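Local coordinates for Agap007691-pb (Anopheles gambiae, PDB 5C98), which is of unknown function but belongs to the serpin family, whose members are generally inhibitors of serine-type endopeptidases, at residues Ser51-Leu56 with Ser111-Leu116; Glu105-Asp110 with His311-Thr316; Glu221-Val226 with Leu250-Asn255; Val241-Asp246 with Ala350-Met355. All coordinates share one frame; numbering follows the deposited sequence.

Contact 1 of 4, residues Ser51-Leu56 with Ser111-Leu116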
loop_
_atom_site.group_PDB
_atom_site.type_symbol
_atom_site.label_atom_id
_atom_site.label_comp_id
_atom_site.label_asym_id
_atom_site.label_seq_id
_atom_site.Cartn_x
_atom_site.Cartn_y
_atom_site.Cartn_z
ATOM N N SER A 51 5.655 -7.227 -11.295
ATOM C CA SER A 51 5.265 -7.755 -12.597
ATOM C C SER A 51 6.189 -7.288 -13.709
ATOM O O SER A 51 6.255 -7.928 -14.767
ATOM C CB SER A 51 3.844 -7.293 -12.941
ATOM O OG SER A 51 2.869 -8.081 -12.304
ATOM N N MET A 52 6.863 -6.144 -13.529
ATOM C CA MET A 52 7.802 -5.668 -14.550
ATOM C C MET A 52 8.887 -6.697 -14.808
ATOM O O MET A 52 9.443 -6.745 -15.905
ATOM C CB MET A 52 8.437 -4.339 -14.124
ATOM C CG MET A 52 7.452 -3.224 -13.872
ATOM S SD MET A 52 8.241 -1.611 -13.720
ATOM C CE MET A 52 9.144 -1.840 -12.184
ATOM N N PHE A 53 9.214 -7.517 -13.812
ATOM C CA PHE A 53 10.247 -8.527 -14.002
ATOM C C PHE A 53 9.719 -9.820 -14.608
ATOM O O PHE A 53 10.516 -10.681 -14.980
ATOM C CB PHE A 53 10.908 -8.800 -12.649
ATOM C CG PHE A 53 11.629 -7.615 -12.114
ATOM C CD1 PHE A 53 12.943 -7.396 -12.459
ATOM C CD2 PHE A 53 10.972 -6.664 -11.337
ATOM C CE1 PHE A 53 13.621 -6.283 -11.992
ATOM C CE2 PHE A 53 11.648 -5.533 -10.881
ATOM C CZ PHE A 53 12.971 -5.353 -11.211
ATOM N N TYR A 54 8.401 -9.991 -14.717
ATOM C CA TYR A 54 7.855 -11.235 -15.249
ATOM C C TYR A 54 8.382 -11.593 -16.622
ATOM O O TYR A 54 8.710 -12.769 -16.833
ATOM C CB TYR A 54 6.333 -11.106 -15.266
ATOM C CG TYR A 54 5.531 -12.260 -15.817
ATOM C CD1 TYR A 54 5.524 -13.490 -15.170
ATOM C CD2 TYR A 54 4.695 -12.083 -16.901
ATOM C CE1 TYR A 54 4.754 -14.516 -15.620
ATOM C CE2 TYR A 54 3.923 -13.105 -17.373
ATOM C CZ TYR A 54 3.945 -14.321 -16.723
ATOM O OH TYR A 54 3.160 -15.361 -17.167
ATOM N N PRO A 55 8.511 -10.666 -17.571
ATOM C CA PRO A 55 9.056 -11.050 -18.884
ATOM C C PRO A 55 10.507 -11.499 -18.839
ATOM O O PRO A 55 10.965 -12.133 -19.798
ATOM C CB PRO A 55 8.890 -9.773 -19.723
ATOM C CG PRO A 55 7.947 -8.916 -18.959
ATOM C CD PRO A 55 8.116 -9.249 -17.539
ATOM N N LEU A 56 11.236 -11.178 -17.777
ATOM C CA LEU A 56 12.650 -11.502 -17.634
ATOM C C LEU A 56 12.873 -12.762 -16.831
ATOM O O LEU A 56 14.013 -13.172 -16.628
ATOM C CB LEU A 56 13.363 -10.341 -16.925
ATOM C CG LEU A 56 13.111 -8.984 -17.590
ATOM C CD1 LEU A 56 14.081 -7.951 -17.094
ATOM C CD2 LEU A 56 13.196 -9.079 -19.102
ATOM N N SER A 111 19.899 -6.217 -23.243
ATOM C CA SER A 111 19.156 -5.344 -24.149
ATOM C C SER A 111 17.651 -5.406 -23.933
ATOM O O SER A 111 16.963 -4.399 -24.125
ATOM C CB SER A 111 19.524 -5.665 -25.597
ATOM O OG SER A 111 19.309 -7.043 -25.852
ATOM N N GLU A 112 17.108 -6.565 -23.552
ATOM C CA GLU A 112 15.669 -6.630 -23.325
ATOM C C GLU A 112 15.288 -5.944 -22.021
ATOM O O GLU A 112 14.228 -5.312 -21.934
ATOM C CB GLU A 112 15.181 -8.077 -23.370
ATOM C CG GLU A 112 15.050 -8.586 -24.807
ATOM C CD GLU A 112 13.838 -7.986 -25.511
ATOM O OE1 GLU A 112 12.708 -8.414 -25.155
ATOM O OE2 GLU A 112 14.023 -7.099 -26.375
ATOM N N PHE A 113 16.127 -6.060 -20.984
ATOM C CA PHE A 113 15.877 -5.312 -19.762
ATOM C C PHE A 113 15.862 -3.816 -20.052
ATOM O O PHE A 113 14.989 -3.091 -19.567
ATOM C CB PHE A 113 16.950 -5.631 -18.730
ATOM C CG PHE A 113 16.812 -4.830 -17.463
ATOM C CD1 PHE A 113 15.961 -5.228 -16.455
ATOM C CD2 PHE A 113 17.500 -3.657 -17.298
ATOM C CE1 PHE A 113 15.802 -4.480 -15.304
ATOM C CE2 PHE A 113 17.355 -2.915 -16.133
ATOM C CZ PHE A 113 16.501 -3.333 -15.141
ATOM N N GLU A 114 16.825 -3.339 -20.829
ATOM C CA GLU A 114 16.856 -1.921 -21.174
ATOM C C GLU A 114 15.599 -1.516 -21.926
ATOM O O GLU A 114 14.992 -0.479 -21.638
ATOM C CB GLU A 114 18.082 -1.638 -22.036
ATOM C CG GLU A 114 19.410 -1.711 -21.301
ATOM C CD GLU A 114 20.604 -1.546 -22.241
ATOM O OE1 GLU A 114 20.483 -1.870 -23.452
ATOM O OE2 GLU A 114 21.661 -1.076 -21.765
ATOM N N ARG A 115 15.191 -2.315 -22.914
ATOM C CA ARG A 115 13.993 -1.976 -23.674
ATOM C C ARG A 115 12.790 -1.865 -22.744
ATOM O O ARG A 115 12.025 -0.895 -22.806
ATOM C CB ARG A 115 13.733 -3.031 -24.758
ATOM C CG ARG A 115 12.490 -2.720 -25.611
ATOM C CD ARG A 115 12.161 -3.815 -26.635
ATOM N NE ARG A 115 11.838 -5.102 -26.011
ATOM C CZ ARG A 115 10.630 -5.472 -25.577
ATOM N NH1 ARG A 115 9.594 -4.657 -25.708
ATOM N NH2 ARG A 115 10.447 -6.673 -25.035
ATOM N N LEU A 116 12.617 -2.846 -21.864
ATOM C CA LEU A 116 11.434 -2.882 -21.024
ATOM C C LEU A 116 11.485 -1.800 -19.946
ATOM O O LEU A 116 10.493 -1.098 -19.717
ATOM C CB LEU A 116 11.277 -4.270 -20.400
ATOM C CG LEU A 116 10.830 -5.354 -21.357
ATOM C CD1 LEU A 116 10.959 -6.694 -20.660
ATOM C CD2 LEU A 116 9.405 -5.099 -21.800
#

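Contact 2 of 4, residues Glu105-Asp110 with His311-Thr316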
loop_
_atom_site.group_PDB
_atom_site.type_symbol
_atom_site.label_atom_id
_atom_site.label_comp_id
_atom_site.label_asym_id
_atom_site.label_seq_id
_atom_site.Cartn_x
_atom_site.Cartn_y
_atom_site.Cartn_z
ATOM N N GLU A 105 25.968 -0.676 -10.936
ATOM C CA GLU A 105 26.427 0.114 -12.073
ATOM C C GLU A 105 27.546 -0.555 -12.861
ATOM O O GLU A 105 27.729 -0.226 -14.035
ATOM C CB GLU A 105 26.898 1.490 -11.607
ATOM C CG GLU A 105 28.139 1.491 -10.690
ATOM C CD GLU A 105 28.454 2.872 -10.132
ATOM O OE1 GLU A 105 27.639 3.797 -10.323
ATOM O OE2 GLU A 105 29.521 3.031 -9.497
ATOM N N THR A 106 28.298 -1.477 -12.270
ATOM C CA THR A 106 29.426 -2.041 -13.004
ATOM C C THR A 106 29.037 -3.198 -13.912
ATOM O O THR A 106 29.918 -3.720 -14.604
ATOM C CB THR A 106 30.531 -2.522 -12.062
ATOM O OG1 THR A 106 30.010 -3.526 -11.191
ATOM C CG2 THR A 106 31.140 -1.348 -11.249
ATOM N N LEU A 107 27.771 -3.606 -13.932
ATOM C CA LEU A 107 27.313 -4.716 -14.759
ATOM C C LEU A 107 26.517 -4.172 -15.937
ATOM O O LEU A 107 25.480 -3.533 -15.746
ATOM C CB LEU A 107 26.451 -5.681 -13.941
ATOM C CG LEU A 107 27.122 -6.350 -12.733
ATOM C CD1 LEU A 107 26.140 -7.266 -12.034
ATOM C CD2 LEU A 107 28.349 -7.128 -13.185
ATOM N N ARG A 108 26.956 -4.496 -17.147
ATOM C CA ARG A 108 26.197 -4.130 -18.331
ATOM C C ARG A 108 24.831 -4.806 -18.315
ATOM O O ARG A 108 24.707 -5.985 -17.979
ATOM C CB ARG A 108 26.976 -4.546 -19.580
ATOM C CG ARG A 108 26.343 -4.108 -20.873
ATOM C CD ARG A 108 27.242 -4.457 -22.054
ATOM N NE ARG A 108 26.486 -4.815 -23.250
ATOM C CZ ARG A 108 27.042 -5.312 -24.352
ATOM N NH1 ARG A 108 28.354 -5.507 -24.403
ATOM N NH2 ARG A 108 26.289 -5.615 -25.404
ATOM N N LEU A 109 23.807 -4.036 -18.658
ATOM C CA LEU A 109 22.437 -4.526 -18.708
ATOM C C LEU A 109 22.155 -5.268 -20.009
ATOM O O LEU A 109 22.691 -4.946 -21.070
ATOM C CB LEU A 109 21.462 -3.356 -18.592
ATOM C CG LEU A 109 21.537 -2.604 -17.253
ATOM C CD1 LEU A 109 20.682 -1.360 -17.297
ATOM C CD2 LEU A 109 21.089 -3.524 -16.121
ATOM N N ASP A 110 21.261 -6.252 -19.924
ATOM C CA ASP A 110 20.798 -6.936 -21.120
ATOM C C ASP A 110 19.895 -6.010 -21.925
ATOM O O ASP A 110 19.175 -5.169 -21.372
ATOM C CB ASP A 110 20.022 -8.196 -20.746
ATOM C CG ASP A 110 19.457 -8.908 -21.968
ATOM O OD1 ASP A 110 20.272 -9.412 -22.744
ATOM O OD2 ASP A 110 18.217 -8.926 -22.121
ATOM N N HIS A 311 23.870 -8.435 -18.955
ATOM C CA HIS A 311 24.398 -8.931 -20.209
ATOM C C HIS A 311 25.179 -10.230 -20.031
ATOM O O HIS A 311 24.940 -11.210 -20.749
ATOM C CB HIS A 311 25.297 -7.852 -20.800
ATOM C CG HIS A 311 26.029 -8.292 -22.017
ATOM N ND1 HIS A 311 25.388 -8.507 -23.214
ATOM C CD2 HIS A 311 27.331 -8.601 -22.220
ATOM C CE1 HIS A 311 26.272 -8.899 -24.115
ATOM N NE2 HIS A 311 27.458 -8.969 -23.536
ATOM N N ASP A 312 26.141 -10.253 -19.108
ATOM C CA ASP A 312 27.064 -11.385 -19.018
ATOM C C ASP A 312 27.401 -11.736 -17.574
ATOM O O ASP A 312 28.564 -11.991 -17.243
ATOM C CB ASP A 312 28.349 -11.097 -19.793
ATOM C CG ASP A 312 29.034 -9.819 -19.335
ATOM O OD1 ASP A 312 28.711 -9.321 -18.237
ATOM O OD2 ASP A 312 29.898 -9.309 -20.082
ATOM N N SER A 313 26.404 -11.760 -16.689
ATOM C CA SER A 313 26.643 -12.182 -15.318
ATOM C C SER A 313 25.723 -13.293 -14.820
ATOM O O SER A 313 25.855 -13.702 -13.663
ATOM C CB SER A 313 26.583 -10.981 -14.364
ATOM O OG SER A 313 25.272 -10.475 -14.265
ATOM N N GLY A 314 24.828 -13.805 -15.650
ATOM C CA GLY A 314 23.926 -14.863 -15.246
ATOM C C GLY A 314 22.673 -14.337 -14.574
ATOM O O GLY A 314 22.640 -13.246 -14.004
ATOM N N ARG A 315 21.616 -15.146 -14.640
ATOM C CA ARG A 315 20.357 -14.747 -14.026
ATOM C C ARG A 315 20.559 -14.438 -12.549
ATOM O O ARG A 315 21.397 -15.040 -11.875
ATOM C CB ARG A 315 19.317 -15.862 -14.171
ATOM C CG ARG A 315 18.687 -15.949 -15.532
ATOM C CD ARG A 315 17.705 -17.104 -15.651
ATOM N NE ARG A 315 17.328 -17.272 -17.034
ATOM C CZ ARG A 315 16.331 -16.643 -17.647
ATOM N NH1 ARG A 315 15.516 -15.824 -16.968
ATOM N NH2 ARG A 315 16.161 -16.849 -18.939
ATOM N N THR A 316 19.777 -13.487 -12.050
ATOM C CA THR A 316 19.910 -13.016 -10.681
ATOM C C THR A 316 18.561 -13.055 -9.980
ATOM O O THR A 316 17.507 -12.912 -10.600
ATOM C CB THR A 316 20.475 -11.575 -10.596
ATOM O OG1 THR A 316 20.576 -11.177 -9.217
ATOM C CG2 THR A 316 19.595 -10.577 -11.313
HETATM O O HOH W 1 26.611 -8.013 -17.170
HETATM O O HOH W 2 29.258 -6.387 -17.423
#

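Contact 3 of 4, residues Glu221-Val226 with Leu250-Asn255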
loop_
_atom_site.group_PDB
_atom_site.type_symbol
_atom_site.label_atom_id
_atom_site.label_comp_id
_atom_site.label_asym_id
_atom_site.label_seq_id
_atom_site.Cartn_x
_atom_site.Cartn_y
_atom_site.Cartn_z
ATOM N N GLU A 221 -21.752 -9.951 11.210
ATOM C CA GLU A 221 -20.904 -11.141 11.106
ATOM C C GLU A 221 -19.429 -10.796 11.277
ATOM O O GLU A 221 -18.690 -11.524 11.944
ATOM C CB GLU A 221 -21.137 -11.850 9.774
ATOM N N LEU A 222 -18.976 -9.687 10.687
ATOM C CA LEU A 222 -17.606 -9.223 10.868
ATOM C C LEU A 222 -17.410 -8.545 12.216
ATOM O O LEU A 222 -16.269 -8.415 12.674
ATOM C CB LEU A 222 -17.296 -8.228 9.760
ATOM C CG LEU A 222 -15.871 -7.938 9.305
ATOM C CD1 LEU A 222 -14.989 -9.167 9.249
ATOM C CD2 LEU A 222 -15.960 -7.324 7.923
ATOM N N ARG A 223 -18.504 -8.156 12.867
ATOM C CA ARG A 223 -18.496 -7.492 14.165
ATOM C C ARG A 223 -17.875 -6.104 14.073
ATOM O O ARG A 223 -16.998 -5.752 14.861
ATOM C CB ARG A 223 -17.810 -8.312 15.269
ATOM C CG ARG A 223 -18.149 -9.788 15.310
ATOM C CD ARG A 223 -19.594 -9.994 15.613
ATOM N NE ARG A 223 -19.999 -9.632 16.963
ATOM C CZ ARG A 223 -21.264 -9.392 17.298
ATOM N NH1 ARG A 223 -22.232 -9.483 16.382
ATOM N NH2 ARG A 223 -21.568 -9.054 18.542
ATOM N N CYS A 224 -18.349 -5.294 13.132
ATOM C CA CYS A 224 -17.843 -3.936 13.015
ATOM C C CYS A 224 -18.895 -3.001 12.442
ATOM O O CYS A 224 -19.807 -3.424 11.720
ATOM C CB CYS A 224 -16.544 -3.875 12.209
ATOM S SG CYS A 224 -16.760 -4.396 10.482
ATOM N N LYS A 225 -18.750 -1.722 12.775
ATOM C CA LYS A 225 -19.399 -0.637 12.059
ATOM C C LYS A 225 -18.537 -0.244 10.866
ATOM O O LYS A 225 -17.314 -0.408 10.883
ATOM C CB LYS A 225 -19.532 0.579 12.963
ATOM C CG LYS A 225 -20.537 0.467 14.061
ATOM C CD LYS A 225 -20.661 1.773 14.839
ATOM C CE LYS A 225 -21.725 1.676 15.878
ATOM N NZ LYS A 225 -21.849 2.927 16.666
ATOM N N VAL A 226 -19.181 0.261 9.816
ATOM C CA VAL A 226 -18.496 0.630 8.582
ATOM C C VAL A 226 -18.975 1.995 8.133
ATOM O O VAL A 226 -20.180 2.247 8.093
ATOM C CB VAL A 226 -18.803 -0.387 7.476
ATOM C CG1 VAL A 226 -18.001 -0.099 6.250
ATOM C CG2 VAL A 226 -18.550 -1.799 7.978
ATOM N N LEU A 250 -9.503 -5.709 17.058
ATOM C CA LEU A 250 -9.245 -5.429 15.653
ATOM C C LEU A 250 -8.659 -6.641 14.949
ATOM O O LEU A 250 -9.007 -6.913 13.809
ATOM C CB LEU A 250 -8.365 -4.196 15.507
ATOM C CG LEU A 250 -8.041 -3.847 14.053
ATOM C CD1 LEU A 250 -9.300 -3.518 13.240
ATOM C CD2 LEU A 250 -7.063 -2.678 13.992
ATOM N N ARG A 251 -7.809 -7.415 15.628
ATOM C CA ARG A 251 -7.213 -8.582 14.979
ATOM C C ARG A 251 -8.279 -9.529 14.449
ATOM O O ARG A 251 -8.081 -10.177 13.408
ATOM C CB ARG A 251 -6.320 -9.326 15.958
ATOM C CG ARG A 251 -5.505 -10.434 15.356
ATOM C CD ARG A 251 -4.663 -11.099 16.437
ATOM N NE ARG A 251 -5.514 -11.775 17.418
ATOM C CZ ARG A 251 -5.930 -11.249 18.569
ATOM N NH1 ARG A 251 -5.580 -10.022 18.930
ATOM N NH2 ARG A 251 -6.709 -11.962 19.366
ATOM N N GLN A 252 -9.421 -9.627 15.137
ATOM C CA GLN A 252 -10.476 -10.508 14.651
ATOM C C GLN A 252 -11.038 -10.027 13.316
ATOM O O GLN A 252 -11.319 -10.829 12.422
ATOM C CB GLN A 252 -11.596 -10.606 15.689
ATOM C CG GLN A 252 -12.639 -11.646 15.348
ATOM C CD GLN A 252 -13.808 -11.634 16.311
ATOM O OE1 GLN A 252 -13.632 -11.532 17.526
ATOM N NE2 GLN A 252 -15.015 -11.735 15.769
ATOM N N ILE A 253 -11.222 -8.717 13.159
ATOM C CA ILE A 253 -11.705 -8.181 11.893
ATOM C C ILE A 253 -10.662 -8.401 10.807
ATOM O O ILE A 253 -10.975 -8.827 9.695
ATOM C CB ILE A 253 -12.032 -6.678 12.049
ATOM C CG1 ILE A 253 -13.398 -6.438 12.717
ATOM C CG2 ILE A 253 -12.071 -5.966 10.689
ATOM C CD1 ILE A 253 -13.577 -6.962 14.094
ATOM N N VAL A 254 -9.407 -8.080 11.102
ATOM C CA VAL A 254 -8.358 -8.171 10.099
ATOM C C VAL A 254 -8.222 -9.608 9.614
ATOM O O VAL A 254 -8.090 -9.861 8.413
ATOM C CB VAL A 254 -7.021 -7.694 10.685
ATOM C CG1 VAL A 254 -5.842 -8.035 9.725
ATOM C CG2 VAL A 254 -7.061 -6.227 10.962
ATOM N N ASN A 255 -8.284 -10.575 10.536
ATOM C CA ASN A 255 -8.106 -11.957 10.118
ATOM C C ASN A 255 -9.355 -12.526 9.464
ATOM O O ASN A 255 -9.268 -13.447 8.639
ATOM C CB ASN A 255 -7.681 -12.799 11.305
ATOM C CG ASN A 255 -6.221 -12.648 11.594
ATOM O OD1 ASN A 255 -5.411 -12.541 10.673
ATOM N ND2 ASN A 255 -5.867 -12.637 12.871
HETATM O O HOH W 3 -14.685 -10.704 12.979
#

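Contact 4 of 4, residues Val241-Asp246 with Ala350-Met355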
loop_
_atom_site.group_PDB
_atom_site.type_symbol
_atom_site.label_atom_id
_atom_site.label_comp_id
_atom_site.label_asym_id
_atom_site.label_seq_id
_atom_site.Cartn_x
_atom_site.Cartn_y
_atom_site.Cartn_z
ATOM N N VAL A 241 -13.706 2.569 6.447
ATOM C CA VAL A 241 -13.195 2.458 7.804
ATOM C C VAL A 241 -14.013 1.399 8.511
ATOM O O VAL A 241 -15.248 1.484 8.548
ATOM C CB VAL A 241 -13.253 3.777 8.577
ATOM C CG1 VAL A 241 -12.632 3.613 9.953
ATOM C CG2 VAL A 241 -12.540 4.879 7.810
ATOM N N LEU A 242 -13.333 0.407 9.055
ATOM C CA LEU A 242 -13.961 -0.701 9.779
ATOM C C LEU A 242 -13.603 -0.551 11.250
ATOM O O LEU A 242 -12.428 -0.676 11.631
ATOM C CB LEU A 242 -13.480 -2.047 9.251
ATOM C CG LEU A 242 -13.523 -2.263 7.744
ATOM C CD1 LEU A 242 -13.137 -3.707 7.410
ATOM C CD2 LEU A 242 -14.868 -1.920 7.174
ATOM N N LEU A 243 -14.614 -0.301 12.075
ATOM C CA LEU A 243 -14.431 -0.064 13.500
ATOM C C LEU A 243 -15.040 -1.227 14.265
ATOM O O LEU A 243 -16.272 -1.381 14.278
ATOM C CB LEU A 243 -15.127 1.245 13.875
ATOM C CG LEU A 243 -15.113 1.635 15.342
ATOM C CD1 LEU A 243 -13.716 1.962 15.827
ATOM C CD2 LEU A 243 -16.034 2.844 15.579
ATOM N N PRO A 244 -14.240 -2.064 14.897
ATOM C CA PRO A 244 -14.791 -3.220 15.609
ATOM C C PRO A 244 -15.815 -2.812 16.651
ATOM O O PRO A 244 -15.675 -1.782 17.312
ATOM C CB PRO A 244 -13.560 -3.855 16.265
ATOM C CG PRO A 244 -12.404 -3.424 15.404
ATOM C CD PRO A 244 -12.763 -2.029 14.945
ATOM N N TYR A 245 -16.844 -3.634 16.813
ATOM C CA TYR A 245 -17.763 -3.420 17.912
ATOM C C TYR A 245 -16.999 -3.504 19.232
ATOM O O TYR A 245 -15.949 -4.141 19.326
ATOM C CB TYR A 245 -18.811 -4.536 17.936
ATOM C CG TYR A 245 -19.798 -4.549 16.779
ATOM C CD1 TYR A 245 -19.997 -3.438 15.989
ATOM C CD2 TYR A 245 -20.582 -5.659 16.547
ATOM C CE1 TYR A 245 -20.918 -3.452 14.952
ATOM C CE2 TYR A 245 -21.498 -5.687 15.534
ATOM C CZ TYR A 245 -21.674 -4.576 14.747
ATOM O OH TYR A 245 -22.601 -4.593 13.712
ATOM N N ASP A 246 -17.551 -2.883 20.271
ATOM C CA ASP A 246 -17.029 -3.098 21.615
ATOM C C ASP A 246 -16.970 -4.588 21.923
ATOM O O ASP A 246 -17.818 -5.366 21.478
ATOM C CB ASP A 246 -17.923 -2.417 22.639
ATOM C CG ASP A 246 -17.773 -0.916 22.604
ATOM O OD1 ASP A 246 -16.674 -0.431 22.946
ATOM O OD2 ASP A 246 -18.726 -0.229 22.206
ATOM N N ALA A 350 -14.746 6.671 16.081
ATOM C CA ALA A 350 -13.588 5.799 15.915
ATOM C C ALA A 350 -12.551 6.193 16.961
ATOM O O ALA A 350 -11.615 6.951 16.702
ATOM C CB ALA A 350 -13.050 5.889 14.495
ATOM N N ASN A 351 -12.737 5.666 18.174
ATOM C CA ASN A 351 -11.914 5.964 19.342
ATOM C C ASN A 351 -11.193 4.731 19.836
ATOM O O ASN A 351 -10.773 4.676 20.994
ATOM C CB ASN A 351 -12.770 6.564 20.453
ATOM C CG ASN A 351 -13.979 5.717 20.773
ATOM O OD1 ASN A 351 -14.012 4.512 20.495
ATOM N ND2 ASN A 351 -15.007 6.355 21.332
ATOM N N ARG A 352 -11.071 3.737 18.974
ATOM C CA ARG A 352 -10.347 2.509 19.238
ATOM C C ARG A 352 -9.792 2.027 17.916
ATOM O O ARG A 352 -10.190 2.533 16.857
ATOM C CB ARG A 352 -11.242 1.439 19.870
ATOM C CG ARG A 352 -12.548 1.271 19.266
ATOM C CD ARG A 352 -13.451 0.460 20.228
ATOM N NE ARG A 352 -14.650 0.020 19.536
ATOM C CZ ARG A 352 -15.704 0.797 19.314
ATOM N NH1 ARG A 352 -15.736 2.048 19.785
ATOM N NH2 ARG A 352 -16.742 0.340 18.665
ATOM N N PRO A 353 -8.836 1.109 17.933
ATOM C CA PRO A 353 -8.132 0.729 16.704
ATOM C C PRO A 353 -9.068 0.319 15.594
ATOM O O PRO A 353 -10.056 -0.396 15.811
ATOM C CB PRO A 353 -7.251 -0.438 17.148
ATOM C CG PRO A 353 -6.954 -0.086 18.598
ATOM C CD PRO A 353 -8.232 0.482 19.125
ATOM N N PHE A 354 -8.730 0.745 14.381
ATOM C CA PHE A 354 -9.570 0.482 13.231
ATOM C C PHE A 354 -8.706 0.116 12.035
ATOM O O PHE A 354 -7.500 0.397 11.996
ATOM C CB PHE A 354 -10.480 1.684 12.915
ATOM C CG PHE A 354 -9.748 2.984 12.639
ATOM C CD1 PHE A 354 -9.272 3.297 11.391
ATOM C CD2 PHE A 354 -9.572 3.902 13.655
ATOM C CE1 PHE A 354 -8.609 4.528 11.178
ATOM C CE2 PHE A 354 -8.920 5.119 13.461
ATOM C CZ PHE A 354 -8.455 5.437 12.216
ATOM N N MET A 355 -9.340 -0.528 11.069
ATOM C CA MET A 355 -8.747 -0.860 9.784
ATOM C C MET A 355 -9.318 0.083 8.727
ATOM O O MET A 355 -10.474 0.521 8.814
ATOM C CB MET A 355 -9.082 -2.321 9.416
ATOM C CG MET A 355 -8.650 -2.776 8.031
ATOM S SD MET A 355 -9.090 -4.542 7.891
ATOM C CE MET A 355 -8.496 -4.856 6.231
HETATM O O HOH W 4 -12.894 -2.650 19.689
#

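Contact 1 of 4, residues Ser51-Leu56 with Ser111-Leu116
Leu-56 reaches helix 111-119 with both of its methyl branches. CD1 lies 3.4 Å from CD1 of Phe-113, close to the ring plane, so the aromatic is met at its edge and not over a face. The other branch, CD2, stands 3.6 Å from CD1 of Leu-116, and these two leucines run past each other in opposite senses. That same Leu-116 methyl also takes CB of Pro-55, at 3.8 Å. A looser aromatic neighbour completes the shell, with CE1 of Phe-53 4.4 Å from CE1 of Phe-113. In this serpin fold the contact joins the loop between helices 43-51 and 59-69 to the short helix that follows strand 95-104. Phe-113 extends toward the loop because CG is anti to its backbone N (chi1 176°), and its ring stacks with that of Phe-117. Arg-115, next to Leu-116, grips Glu-112, about one turn earlier, side-on, NH2 to OE1 and NE to OE2, while CG of Leu-116 lies over one face of the guanidinium.

Contact 2 of 4, residues Glu105-Asp110 with His311-Thr316
Arg-108 lays its guanidinium flat on the ring of His-311, centres 3.6 Å apart and planes only 7° from parallel, in a flat stack between two surface loops of the serpin fold. One loop links strand 95-104 to helix 111-119; the other precedes strand 320-328. The tight part is this stack and the backbone beneath it: CZ of Arg-108 sits over the centre of the imidazole, and N of His-311 gives a nearly straight hydrogen bond (174°) to O of Arg-108, at 2.8 Å. CG is anti to the backbone N in both residues, and the Arg-108 chain, bent at chi3, brings the guanidinium over the ring. Asp-110, the N-cap of the helix, turns instead to N of Glu-112. Beyond the stack the join is looser: CD1 of Leu-107 merely approaches OG of Ser-313, 4.0 Å away, and waters mediate. One bridges O of Arg-108 and N of Asp-312; another accepts from N of Arg-108 at 3.0 Å and donates to OD1 of Asp-312 at 3.1 Å.

Contact 3 of 4, residues Glu221-Val226 with Leu250-Asn255
Ile-253 reaches from helix 250-256 to the backbone of the turn before strand 224-230. Its CD1 lies 3.4 Å from O of Leu-222 and 3.7 Å from O of Arg-223, so the methyl meets two successive carbonyl oxygens. Two torsions bring it there: CG1 is anti to the carbonyl carbon (chi1 -80°), and chi2 of 61° then bends CD1 away from an extended course. CG1 of the same isoleucine approaches CB of Cys-224 at 4.1 Å. Leu-222 flanks it more loosely, its CG 4.5 Å from CG1 of Ile-253.

Gln-252, by contrast, is extended beyond CG. It runs alongside Arg-223 in the same direction, and its NE2 comes to 3.7 Å from CG of Arg-223. The arginine is folded at chi2 and chi3, and its NH1 bonds to O of Asn-220. A water accepts from NE2 of Gln-252 and donates to O of Leu-222 at 2.8 Å, joining turn and helix where no direct hydrogen bond does.

Arg-223 and Cys-224 together face His-219 in a G1 beta bulge, and the positive phi of Arg-223 (67°) fits that geometry. The bulge closes the hairpin of strands 204-219 and 224-230. On the side of strand 237-244, Pro-244 is touched by both Ile-253 and Leu-250, so the helix packs against the ends of two neighbouring strands.

Contact 4 of 4, residues Val241-Asp246 with Ala350-Met355
Arg-352 reaches across to Pro-244 at the end of strand 237-244, beside an antiparallel pairing of the serpin beta structure in which Leu-242 and Met-355 form a hydrogen-bonded pair. Its CB leads toward that strand, and CG, set between the backbone N and the carbonyl carbon (chi1 45°), meets CD1 of Leu-243 at 3.7 Å. From CG to NE the chain is extended, which carries the head to O of Pro-244. NH2 donates to that oxygen at 2.7 Å, in the plane of the carbonyl, and NE adds a weak bond at 3.0 Å. The guanidinium is sandwiched: CG of Leu-243 lies over the rim of one face and OD1 of Asp-246 over the centre of the opposite one. The carboxylate is thus stacked on the guanidinium, a long salt bridge of charges alone to which no N-H points. NH1 turns back to OD1 of Asn-351 in another weak bond.

Farther along the strands, CG1 of Val-241 lies 3.7 Å from CD1 of Phe-354, whose ring meets Phe-281 edge-to-face. Leu-242 and Met-355 point the same way, side by side. Between their backbones, N of Met-355 donates to O of Leu-242 at 3.1 Å, and N of Leu-242 to O of Met-355 at 2.9 Å, nearly straight at 177°.

The four contacts form two pairs on opposite sides of the chain's centre. Contacts 1 and 2 have centres about 13 Å apart and share the run from the loop 105-110 into helix 111-119; CB of Leu-109 touches CG of Glu-114 at 3.8 Å. Contacts 3 and 4 are closer, their centres about 8 Å apart, on adjacent strands: N of Lys-225 lies 2.9 Å from O of Leu-243, a probable hydrogen bond, as does N of Tyr-245 from O of Arg-223. Between the pairs, centres lie about 41 to 49 Å apart with no touch. In sequence, contact 3 is nested within the loop closed by contact 2, whereas contact 4 crosses both.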